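Local coordinates for protein response regulator (Xanthomonas campestris pv. campestris, PDB 3QYY) that probably makes cyclic di-GMP from GTP as a diguanylate cyclase, here as its GGDEF domain with c-di-GMP at the active site, at residues R71-A76 / D92-G97; G78-G81 / W85-R88. One frame throughout, in Å; residues are numbered along the deposited sequence.

In the fold
Both contacts build one layer of the GGDEF domain, where helix 62-77 and the loop after it lie against neighbouring strands of a single mixed sheet. Contact 1 is the deeper, its centre about 5 Å from the centre of the chain against about 8 Å for contact 2; its three touching residues are all buried, whereas Leu-80 of contact 2 is partly exposed. The two are joined by a probable backbone hydrogen bond, Gly-97 N to Trp-85 O, and by Ala-76 packing on Ile-86. Neither has a hydrogen bond across it, yet each reaches c-di-GMP: the Asp-92 carboxylate, in the turn before strand 93-98, shares magnesium with a phosphate oxygen, and the Arg-88 guanidinium bonds to a guanine.

Contact 1: residues R71-A76 / D92-G97; sequences RLVESA and DEFLIG. With MG (magnesium ion), chain I; C2E (9,9'-[(2R,3R,3aS,5S,7aR,9R,10R,10aS,12S,14aR)-3,5,10,12-tetrahydroxy-5,12-dioxidooctahydro-2H,7H-difuro[3,2-d:3',2'-j][1,3,7,9,2,8]tetraoxadiphosphacyclododecine-2,9-diyl]bis(2-amino-1,9-dihydro-6H-purin-6-one)), chain F.
Asp-92 OD2 is held at 2.1 Å from the magnesium ion, which also takes phosphate oxygen O11 of c-di-GMP at 2.0 Å. Three waters and Asp-49 OD2 bring the count to six, and the arrangement is octahedral: water 3 stands trans to Asp-92 OD2, and water 1 trans to water 2. The other carboxylate oxygen serves the second shell, Asp-92 OD1 accepting a hydrogen bond from water 1 at 2.6 Å, so that both oxygens fix the rotation of the group. Glu-93 joins through solvent, its OE1 accepting a hydrogen bond from water 2 at 2.7 Å; the metal would be expected to polarise both waters. Asp-92, Glu-93 and Phe-94 end the GGDEF signature, residues 90-94, which turns from strand 85-90 into strand 93-98 and gives this diguanylate cyclase domain its name. Of the three, only Phe-94 meets segment 71-76 of helix 62-77. One methyl, Leu-72 CD2, sits over the ring face in a CH-pi contact, 4.2 Å from the centroid and only 4° off the normal, while Leu-72 CD1 approaches Phe-94 CE2. Val-73 comes obliquely, its CG2 reaching Phe-94 CE1 at 3.6 Å, with the two side chains crossing at about a right angle. The ring is placed for this by its first torsion of -64°, which sets CG beside the backbone N and anti to the carbonyl carbon. Helix 102-116 lies against the same part of the helix, where Trp-112 touches Leu-72 and its NE1 hydrogen-bonds with Ser-75 OG.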
ATOM      1  N   ARG B  71      13.663   2.760  13.327  1.00 23.59           N
ATOM      2  CA  ARG B  71      14.223   4.080  13.612  1.00 25.07           C
ATOM      3  C   ARG B  71      13.166   5.174  13.477  1.00 24.22           C
ATOM      4  O   ARG B  71      13.160   6.141  14.243  1.00 22.14           O
ATOM      5  CB  ARG B  71      15.397   4.391  12.675  1.00 29.43           C
ATOM      6  CG  ARG B  71      15.000   4.607  11.225  1.00 37.20           C
ATOM      7  CD  ARG B  71      16.135   5.186  10.378  1.00 42.38           C
ATOM      8  NE  ARG B  71      16.520   6.530  10.804  1.00 47.35           N
ATOM      9  CZ  ARG B  71      17.378   6.794  11.785  1.00 49.14           C
ATOM     10  NH1 ARG B  71      17.957   5.803  12.452  1.00 50.79           N
ATOM     11  NH2 ARG B  71      17.655   8.052  12.105  1.00 51.07           N
ATOM     12  N   LEU B  72      12.272   5.023  12.503  1.00 24.05           N
ATOM     13  CA  LEU B  72      11.216   6.007  12.292  1.00 23.66           C
ATOM     14  C   LEU B  72      10.381   6.158  13.558  1.00 23.18           C
ATOM     15  O   LEU B  72      10.162   7.270  14.043  1.00 22.77           O
ATOM     16  CB  LEU B  72      10.322   5.585  11.120  1.00 25.59           C
ATOM     17  CG  LEU B  72       9.130   6.478  10.751  1.00 27.32           C
ATOM     18  CD1 LEU B  72       8.706   6.188   9.321  1.00 30.82           C
ATOM     19  CD2 LEU B  72       7.967   6.245  11.709  1.00 29.52           C
ATOM     20  N   VAL B  73       9.918   5.032  14.090  1.00 21.08           N
ATOM     21  CA  VAL B  73       9.102   5.032  15.295  1.00 20.71           C
ATOM     22  C   VAL B  73       9.924   5.450  16.513  1.00 21.97           C
ATOM     23  O   VAL B  73       9.443   6.188  17.376  1.00 20.92           O
ATOM     24  CB  VAL B  73       8.483   3.633  15.534  1.00 20.09           C
ATOM     25  CG1 VAL B  73       7.751   3.597  16.865  1.00 19.47           C
ATOM     26  CG2 VAL B  73       7.517   3.304  14.398  1.00 20.06           C
ATOM     27  N   GLU B  74      11.168   4.988  16.572  1.00 22.30           N
ATOM     28  CA  GLU B  74      12.049   5.329  17.685  1.00 25.78           C
ATOM     29  C   GLU B  74      12.218   6.847  17.779  1.00 24.17           C
ATOM     30  O   GLU B  74      12.078   7.429  18.853  1.00 23.76           O
ATOM     31  CB  GLU B  74      13.423   4.678  17.502  1.00 27.34           C
ATOM     32  CG  GLU B  74      14.340   4.826  18.703  1.00 33.36           C
ATOM     33  CD  GLU B  74      15.754   4.347  18.429  1.00 37.73           C
ATOM     34  OE1 GLU B  74      16.538   4.231  19.394  1.00 41.05           O
ATOM     35  OE2 GLU B  74      16.085   4.095  17.248  1.00 40.21           O
ATOM     36  N   SER B  75      12.512   7.482  16.650  1.00 25.00           N
ATOM     37  CA  SER B  75      12.704   8.928  16.626  1.00 26.11           C
ATOM     38  C   SER B  75      11.419   9.683  16.960  1.00 27.51           C
ATOM     39  O   SER B  75      11.464  10.766  17.548  1.00 28.70           O
ATOM     40  CB  SER B  75      13.239   9.371  15.261  1.00 27.15           C
ATOM     41  OG  SER B  75      12.364   9.000  14.209  1.00 30.36           O
ATOM     42  N   ALA B  76      10.276   9.114  16.589  1.00 25.87           N
ATOM     43  CA  ALA B  76       8.993   9.744  16.874  1.00 26.63           C
ATOM     44  C   ALA B  76       8.790   9.820  18.387  1.00 27.22           C
ATOM     45  O   ALA B  76       8.436  10.872  18.925  1.00 25.37           O
ATOM     46  CB  ALA B  76       7.862   8.950  16.233  1.00 26.61           C
ATOM     47  N   ASP B  92       4.206   0.169   5.393  1.00 14.82           N
ATOM     48  CA  ASP B  92       5.015   1.350   5.685  1.00 15.08           C
ATOM     49  C   ASP B  92       4.134   2.578   5.930  1.00 14.90           C
ATOM     50  O   ASP B  92       4.557   3.717   5.721  1.00 15.19           O
ATOM     51  CB  ASP B  92       6.003   1.619   4.544  1.00 16.53           C
ATOM     52  CG  ASP B  92       5.320   1.957   3.231  1.00 15.70           C
ATOM     53  OD1 ASP B  92       6.048   2.223   2.254  1.00 17.20           O
ATOM     54  OD2 ASP B  92       4.072   1.960   3.167  1.00 16.22           O
ATOM     55  N   GLU B  93       2.909   2.335   6.395  1.00 14.37           N
ATOM     56  CA  GLU B  93       1.954   3.409   6.664  1.00 14.75           C
ATOM     57  C   GLU B  93       1.761   3.581   8.171  1.00 13.68           C
ATOM     58  O   GLU B  93       1.563   2.604   8.895  1.00 12.03           O
ATOM     59  CB  GLU B  93       0.617   3.087   5.982  1.00 15.30           C
ATOM     60  CG  GLU B  93      -0.346   4.263   5.904  1.00 15.87           C
ATOM     61  CD  GLU B  93      -1.328   4.119   4.750  1.00 17.74           C
ATOM     62  OE1 GLU B  93      -0.872   3.860   3.616  1.00 17.42           O
ATOM     63  OE2 GLU B  93      -2.547   4.271   4.973  1.00 18.42           O
ATOM     64  N   PHE B  94       1.826   4.827   8.636  1.00 13.38           N
ATOM     65  CA  PHE B  94       1.696   5.128  10.063  1.00 15.35           C
ATOM     66  C   PHE B  94       0.717   6.264  10.351  1.00 13.40           C
ATOM     67  O   PHE B  94       0.431   7.089   9.485  1.00 15.22           O
ATOM     68  CB  PHE B  94       3.061   5.538  10.635  1.00 14.29           C
ATOM     69  CG  PHE B  94       4.091   4.447  10.600  1.00 17.30           C
ATOM     70  CD1 PHE B  94       4.293   3.633  11.709  1.00 16.30           C
ATOM     71  CD2 PHE B  94       4.839   4.216   9.450  1.00 18.16           C
ATOM     72  CE1 PHE B  94       5.224   2.597  11.675  1.00 18.50           C
ATOM     73  CE2 PHE B  94       5.773   3.179   9.402  1.00 20.08           C
ATOM     74  CZ  PHE B  94       5.965   2.368  10.520  1.00 17.89           C
ATOM     75  N   LEU B  95       0.216   6.289  11.582  1.00 14.20           N
ATOM     76  CA  LEU B  95      -0.678   7.346  12.041  1.00 13.96           C
ATOM     77  C   LEU B  95      -0.037   7.940  13.289  1.00 14.35           C
ATOM     78  O   LEU B  95       0.546   7.217  14.099  1.00 14.78           O
ATOM     79  CB  LEU B  95      -2.059   6.808  12.436  1.00 15.09           C
ATOM     80  CG  LEU B  95      -2.955   6.031  11.464  1.00 21.86           C
ATOM     81  CD1 LEU B  95      -4.406   6.237  11.904  1.00 19.82           C
ATOM     82  CD2 LEU B  95      -2.766   6.493  10.043  1.00 20.70           C
ATOM     83  N   ILE B  96      -0.141   9.255  13.441  1.00 16.34           N
ATOM     84  CA  ILE B  96       0.397   9.924  14.612  1.00 15.72           C
ATOM     85  C   ILE B  96      -0.685  10.839  15.171  1.00 18.29           C
ATOM     86  O   ILE B  96      -1.294  11.621  14.434  1.00 16.64           O
ATOM     87  CB  ILE B  96       1.663  10.761  14.275  1.00 18.33           C
ATOM     88  CG1 ILE B  96       2.812   9.829  13.860  1.00 18.84           C
ATOM     89  CG2 ILE B  96       2.072  11.596  15.486  1.00 17.89           C
ATOM     90  CD1 ILE B  96       4.150  10.540  13.616  1.00 21.44           C
ATOM     91  N   GLY B  97      -0.937  10.707  16.470  1.00 17.31           N
ATOM     92  CA  GLY B  97      -1.930  11.535  17.126  1.00 18.09           C
ATOM     93  C   GLY B  97      -1.211  12.502  18.049  1.00 18.83           C
ATOM     94  O   GLY B  97      -0.419  12.084  18.897  1.00 16.80           O
TER
HETATM   95 MG    MG I 506       2.763   2.577   1.709  1.00 15.23          MG
HETATM   96  P1  C2E F 486       6.239  -4.655  -1.279  1.00 16.03           P
HETATM   97  O2P C2E F 486       6.650  -5.728  -0.301  1.00 16.35           O
HETATM   98  O1P C2E F 486       6.532  -4.950  -2.719  1.00 15.04           O
HETATM   99  O5' C2E F 486       4.694  -4.364  -1.181  1.00 14.85           O
HETATM  100  C5' C2E F 486       4.102  -3.361  -2.034  1.00 14.51           C
HETATM  101  C4' C2E F 486       2.625  -3.291  -1.678  1.00 13.29           C
HETATM  102  O4' C2E F 486       1.934  -4.523  -1.712  1.00 13.45           O
HETATM  103  C3' C2E F 486       2.402  -2.743  -0.273  1.00 14.61           C
HETATM  104  O3' C2E F 486       2.481  -1.309  -0.254  1.00 14.67           O
HETATM  105  C2' C2E F 486       1.059  -3.326   0.048  1.00 13.41           C
HETATM  106  O2' C2E F 486       0.047  -2.411  -0.403  1.00 14.33           O
HETATM  107  C1' C2E F 486       0.962  -4.658  -0.684  1.00 12.04           C
HETATM  108  N9  C2E F 486       1.364  -5.760   0.219  1.00 14.38           N
HETATM  109  C8  C2E F 486       2.485  -6.513   0.133  1.00 15.54           C
HETATM  110  N7  C2E F 486       2.534  -7.440   1.111  1.00 15.06           N
HETATM  111  C5  C2E F 486       1.429  -7.293   1.838  1.00 15.94           C
HETATM  112  C6  C2E F 486       0.837  -7.962   3.024  1.00 17.77           C
HETATM  113  O6  C2E F 486       1.432  -8.925   3.574  1.00 18.74           O
HETATM  114  N1  C2E F 486      -0.356  -7.517   3.490  1.00 15.60           N
HETATM  115  C2  C2E F 486      -1.026  -6.482   2.910  1.00 15.69           C
HETATM  116  N2  C2E F 486      -2.208  -6.089   3.417  1.00 15.28           N
HETATM  117  N3  C2E F 486      -0.534  -5.818   1.810  1.00 14.50           N
HETATM  118  C4  C2E F 486       0.663  -6.181   1.250  1.00 13.48           C
HETATM  119  P11 C2E F 486       3.097  -0.722   1.113  1.00 13.79           P
HETATM  120  O21 C2E F 486       2.311  -1.228   2.275  1.00 12.88           O
HETATM  121  O11 C2E F 486       3.031   0.755   0.946  1.00 14.78           O
HETATM  122  O5A C2E F 486       4.607  -1.171   1.253  1.00 14.22           O
HETATM  123  C5A C2E F 486       5.538  -0.761   0.253  1.00 13.44           C
HETATM  124  C4A C2E F 486       6.896  -1.334   0.547  1.00 14.43           C
HETATM  125  O4A C2E F 486       7.406  -1.039   1.876  1.00 17.33           O
HETATM  126  C3A C2E F 486       6.940  -2.853   0.420  1.00 15.11           C
HETATM  127  O3A C2E F 486       7.040  -3.284  -0.955  1.00 16.84           O
HETATM  128  C2A C2E F 486       8.142  -3.187   1.244  1.00 15.00           C
HETATM  129  O2A C2E F 486       9.301  -3.137   0.391  1.00 14.12           O
HETATM  130  C1A C2E F 486       8.209  -2.139   2.344  1.00 15.40           C
HETATM  131  N91 C2E F 486       7.733  -2.705   3.637  1.00 15.96           N
HETATM  132  C81 C2E F 486       6.476  -2.704   4.151  1.00 16.37           C
HETATM  133  N71 C2E F 486       6.437  -3.315   5.359  1.00 15.71           N
HETATM  134  C51 C2E F 486       7.686  -3.721   5.640  1.00 16.84           C
HETATM  135  C61 C2E F 486       8.380  -4.434   6.751  1.00 17.56           C
HETATM  136  O61 C2E F 486       7.769  -4.824   7.771  1.00 18.30           O
HETATM  137  N11 C2E F 486       9.713  -4.657   6.636  1.00 16.53           N
HETATM  138  C21 C2E F 486      10.443  -4.256   5.545  1.00 17.76           C
HETATM  139  N21 C2E F 486      11.771  -4.519   5.503  1.00 18.37           N
HETATM  140  N31 C2E F 486       9.870  -3.598   4.498  1.00 16.95           N
HETATM  141  C41 C2E F 486       8.524  -3.312   4.494  1.00 16.90           C
HETATM  142  O   HOH W   1       4.486   3.228   0.501  1.00 13.46           O
HETATM  143  O   HOH W   2       1.045   2.169   2.723  1.00 14.21           O
HETATM  144  O   HOH W   3       1.499   3.154  -0.046  1.00 15.71           O

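Contact 2: residues G78-G81 / W85-R88; sequences GWLG and WIGR. With C2E (9,9'-[(2R,3R,3aS,5S,7aR,9R,10R,10aS,12S,14aR)-3,5,10,12-tetrahydroxy-5,12-dioxidooctahydro-2H,7H-difuro[3,2-d:3',2'-j][1,3,7,9,2,8]tetraoxadiphosphacyclododecine-2,9-diyl]bis(2-amino-1,9-dihydro-6H-purin-6-one)), chain F.
Leu-80 leaves the loop with its CB directed toward strand 85-90, and a first torsion of -73° sets CG beside the backbone N, from where the two methyls part. CD1 does the touching across the contact: it lies 3.7 Å from Ile-86 CG2 and 3.8 Å from Ile-86 CB, and packs against the backbone as well, 3.9 Å from Trp-85 C. The side chains of Leu-80 and Ile-86 cross at about a right angle. CD2 takes another path, standing 3.5 Å above the plane of the Trp-79 ring near its rim. This loop links helix 62-77 to strand 85-90, an outermost strand of the GGDEF-domain sheet. By touching Ile-86 and, on the next strand, Ile-96, Leu-80 extends the apolar layer that Ile-86 forms with Leu-72 and Ala-76. Trp-85 points its CB away from the loop; its side chain packs on Ala-28 and Met-29 of helix 22-38, and NE1 hydrogen-bonds with Ser-32 OG. Farther along the strand, Arg-88 runs extended to a guanine of c-di-GMP: NH2 donates to O61 at 2.8 Å with an angle of 152°, and N71 lies in the guanidinium plane. Asp-14, in a salt bridge to NH1, and Gly-91 O, bonded to NE, steady that group.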
ATOM      1  N   GLY B  78      10.759  10.164  20.406  1.00 30.66           N
ATOM      2  CA  GLY B  78      11.708  11.135  20.921  1.00 32.67           C
ATOM      3  C   GLY B  78      11.150  12.537  21.084  1.00 33.25           C
ATOM      4  O   GLY B  78      11.762  13.373  21.751  1.00 34.22           O
ATOM      5  N   TRP B  79      10.001  12.814  20.474  1.00 33.43           N
ATOM      6  CA  TRP B  79       9.401  14.139  20.597  1.00 32.06           C
ATOM      7  C   TRP B  79       7.928  14.099  20.985  1.00 32.56           C
ATOM      8  O   TRP B  79       7.372  15.097  21.451  1.00 31.36           O
ATOM      9  CB  TRP B  79       9.574  14.948  19.298  1.00 32.22           C
ATOM     10  CG  TRP B  79       8.956  14.353  18.054  1.00 31.30           C
ATOM     11  CD1 TRP B  79       9.596  13.632  17.083  1.00 30.29           C
ATOM     12  CD2 TRP B  79       7.595  14.490  17.616  1.00 31.08           C
ATOM     13  NE1 TRP B  79       8.723  13.318  16.067  1.00 29.10           N
ATOM     14  CE2 TRP B  79       7.488  13.832  16.368  1.00 31.64           C
ATOM     15  CE3 TRP B  79       6.457  15.107  18.155  1.00 31.54           C
ATOM     16  CZ2 TRP B  79       6.287  13.773  15.649  1.00 30.22           C
ATOM     17  CZ3 TRP B  79       5.259  15.049  17.440  1.00 31.84           C
ATOM     18  CH2 TRP B  79       5.187  14.387  16.199  1.00 32.44           C
ATOM     19  N   LEU B  80       7.296  12.945  20.799  1.00 30.62           N
ATOM     20  CA  LEU B  80       5.885  12.798  21.133  1.00 30.76           C
ATOM     21  C   LEU B  80       5.618  13.087  22.602  1.00 32.11           C
ATOM     22  O   LEU B  80       6.436  12.771  23.467  1.00 32.75           O
ATOM     23  CB  LEU B  80       5.402  11.384  20.794  1.00 28.63           C
ATOM     24  CG  LEU B  80       5.226  11.071  19.306  1.00 29.10           C
ATOM     25  CD1 LEU B  80       4.895   9.592  19.122  1.00 29.13           C
ATOM     26  CD2 LEU B  80       4.115  11.944  18.734  1.00 27.76           C
ATOM     27  N   GLY B  81       4.464  13.690  22.872  1.00 31.88           N
ATOM     28  CA  GLY B  81       4.090  14.012  24.235  1.00 32.85           C
ATOM     29  C   GLY B  81       3.571  12.797  24.978  1.00 33.39           C
ATOM     30  O   GLY B  81       3.311  11.757  24.376  1.00 33.29           O
ATOM     31  N   TRP B  85       0.606   9.840  20.423  1.00 20.53           N
ATOM     32  CA  TRP B  85       0.849   8.452  20.066  1.00 17.93           C
ATOM     33  C   TRP B  85       1.218   8.242  18.614  1.00 18.07           C
ATOM     34  O   TRP B  85       0.957   9.091  17.764  1.00 15.77           O
ATOM     35  CB  TRP B  85      -0.379   7.596  20.396  1.00 15.49           C
ATOM     36  CG  TRP B  85      -1.665   8.085  19.777  1.00 17.46           C
ATOM     37  CD1 TRP B  85      -2.590   8.908  20.350  1.00 17.79           C
ATOM     38  CD2 TRP B  85      -2.163   7.768  18.470  1.00 15.71           C
ATOM     39  NE1 TRP B  85      -3.638   9.122  19.483  1.00 18.27           N
ATOM     40  CE2 TRP B  85      -3.402   8.433  18.322  1.00 16.62           C
ATOM     41  CE3 TRP B  85      -1.684   6.985  17.409  1.00 15.09           C
ATOM     42  CZ2 TRP B  85      -4.173   8.339  17.152  1.00 16.47           C
ATOM     43  CZ3 TRP B  85      -2.450   6.892  16.244  1.00 14.04           C
ATOM     44  CH2 TRP B  85      -3.681   7.565  16.129  1.00 16.19           C
ATOM     45  N   ILE B  86       1.852   7.104  18.344  1.00 16.32           N
ATOM     46  CA  ILE B  86       2.211   6.741  16.984  1.00 15.69           C
ATOM     47  C   ILE B  86       1.815   5.284  16.782  1.00 15.50           C
ATOM     48  O   ILE B  86       2.075   4.423  17.628  1.00 15.68           O
ATOM     49  CB  ILE B  86       3.724   6.935  16.700  1.00 17.87           C
ATOM     50  CG1 ILE B  86       4.033   6.507  15.261  1.00 17.49           C
ATOM     51  CG2 ILE B  86       4.564   6.141  17.709  1.00 19.54           C
ATOM     52  CD1 ILE B  86       5.411   6.928  14.760  1.00 15.49           C
ATOM     53  N   GLY B  87       1.142   5.019  15.669  1.00 15.38           N
ATOM     54  CA  GLY B  87       0.720   3.667  15.378  1.00 13.71           C
ATOM     55  C   GLY B  87       1.080   3.278  13.962  1.00 13.52           C
ATOM     56  O   GLY B  87       1.305   4.136  13.108  1.00 13.87           O
ATOM     57  N   ARG B  88       1.139   1.976  13.717  1.00 14.07           N
ATOM     58  CA  ARG B  88       1.455   1.457  12.397  1.00 14.27           C
ATOM     59  C   ARG B  88       0.154   0.905  11.816  1.00 14.26           C
ATOM     60  O   ARG B  88      -0.391  -0.082  12.313  1.00 14.44           O
ATOM     61  CB  ARG B  88       2.502   0.345  12.511  1.00 14.34           C
ATOM     62  CG  ARG B  88       3.052  -0.140  11.179  1.00 13.48           C
ATOM     63  CD  ARG B  88       4.081  -1.248  11.372  1.00 16.00           C
ATOM     64  NE  ARG B  88       4.583  -1.737  10.092  1.00 17.88           N
ATOM     65  CZ  ARG B  88       5.383  -2.787   9.946  1.00 17.27           C
ATOM     66  NH1 ARG B  88       5.786  -3.474  11.008  1.00 15.85           N
ATOM     67  NH2 ARG B  88       5.774  -3.152   8.731  1.00 14.09           N
TER
HETATM   68  P1  C2E F 486       6.239  -4.655  -1.279  1.00 16.03           P
HETATM   69  O2P C2E F 486       6.650  -5.728  -0.301  1.00 16.35           O
HETATM   70  O1P C2E F 486       6.532  -4.950  -2.719  1.00 15.04           O
HETATM   71  O5' C2E F 486       4.694  -4.364  -1.181  1.00 14.85           O
HETATM   72  C5' C2E F 486       4.102  -3.361  -2.034  1.00 14.51           C
HETATM   73  C4' C2E F 486       2.625  -3.291  -1.678  1.00 13.29           C
HETATM   74  O4' C2E F 486       1.934  -4.523  -1.712  1.00 13.45           O
HETATM   75  C3' C2E F 486       2.402  -2.743  -0.273  1.00 14.61           C
HETATM   76  O3' C2E F 486       2.481  -1.309  -0.254  1.00 14.67           O
HETATM   77  C2' C2E F 486       1.059  -3.326   0.048  1.00 13.41           C
HETATM   78  O2' C2E F 486       0.047  -2.411  -0.403  1.00 14.33           O
HETATM   79  C1' C2E F 486       0.962  -4.658  -0.684  1.00 12.04           C
HETATM   80  N9  C2E F 486       1.364  -5.760   0.219  1.00 14.38           N
HETATM   81  C8  C2E F 486       2.485  -6.513   0.133  1.00 15.54           C
HETATM   82  N7  C2E F 486       2.534  -7.440   1.111  1.00 15.06           N
HETATM   83  C5  C2E F 486       1.429  -7.293   1.838  1.00 15.94           C
HETATM   84  C6  C2E F 486       0.837  -7.962   3.024  1.00 17.77           C
HETATM   85  O6  C2E F 486       1.432  -8.925   3.574  1.00 18.74           O
HETATM   86  N1  C2E F 486      -0.356  -7.517   3.490  1.00 15.60           N
HETATM   87  C2  C2E F 486      -1.026  -6.482   2.910  1.00 15.69           C
HETATM   88  N2  C2E F 486      -2.208  -6.089   3.417  1.00 15.28           N
HETATM   89  N3  C2E F 486      -0.534  -5.818   1.810  1.00 14.50           N
HETATM   90  C4  C2E F 486       0.663  -6.181   1.250  1.00 13.48           C
HETATM   91  P11 C2E F 486       3.097  -0.722   1.113  1.00 13.79           P
HETATM   92  O21 C2E F 486       2.311  -1.228   2.275  1.00 12.88           O
HETATM   93  O11 C2E F 486       3.031   0.755   0.946  1.00 14.78           O
HETATM   94  O5A C2E F 486       4.607  -1.171   1.253  1.00 14.22           O
HETATM   95  C5A C2E F 486       5.538  -0.761   0.253  1.00 13.44           C
HETATM   96  C4A C2E F 486       6.896  -1.334   0.547  1.00 14.43           C
HETATM   97  O4A C2E F 486       7.406  -1.039   1.876  1.00 17.33           O
HETATM   98  C3A C2E F 486       6.940  -2.853   0.420  1.00 15.11           C
HETATM   99  O3A C2E F 486       7.040  -3.284  -0.955  1.00 16.84           O
HETATM  100  C2A C2E F 486       8.142  -3.187   1.244  1.00 15.00           C
HETATM  101  O2A C2E F 486       9.301  -3.137   0.391  1.00 14.12           O
HETATM  102  C1A C2E F 486       8.209  -2.139   2.344  1.00 15.40           C
HETATM  103  N91 C2E F 486       7.733  -2.705   3.637  1.00 15.96           N
HETATM  104  C81 C2E F 486       6.476  -2.704   4.151  1.00 16.37           C
HETATM  105  N71 C2E F 486       6.437  -3.315   5.359  1.00 15.71           N
HETATM  106  C51 C2E F 486       7.686  -3.721   5.640  1.00 16.84           C
HETATM  107  C61 C2E F 486       8.380  -4.434   6.751  1.00 17.56           C
HETATM  108  O61 C2E F 486       7.769  -4.824   7.771  1.00 18.30           O
HETATM  109  N11 C2E F 486       9.713  -4.657   6.636  1.00 16.53           N
HETATM  110  C21 C2E F 486      10.443  -4.256   5.545  1.00 17.76           C
HETATM  111  N21 C2E F 486      11.771  -4.519   5.503  1.00 18.37           N
HETATM  112  N31 C2E F 486       9.870  -3.598   4.498  1.00 16.95           N
HETATM  113  C41 C2E F 486       8.524  -3.312   4.494  1.00 16.90           C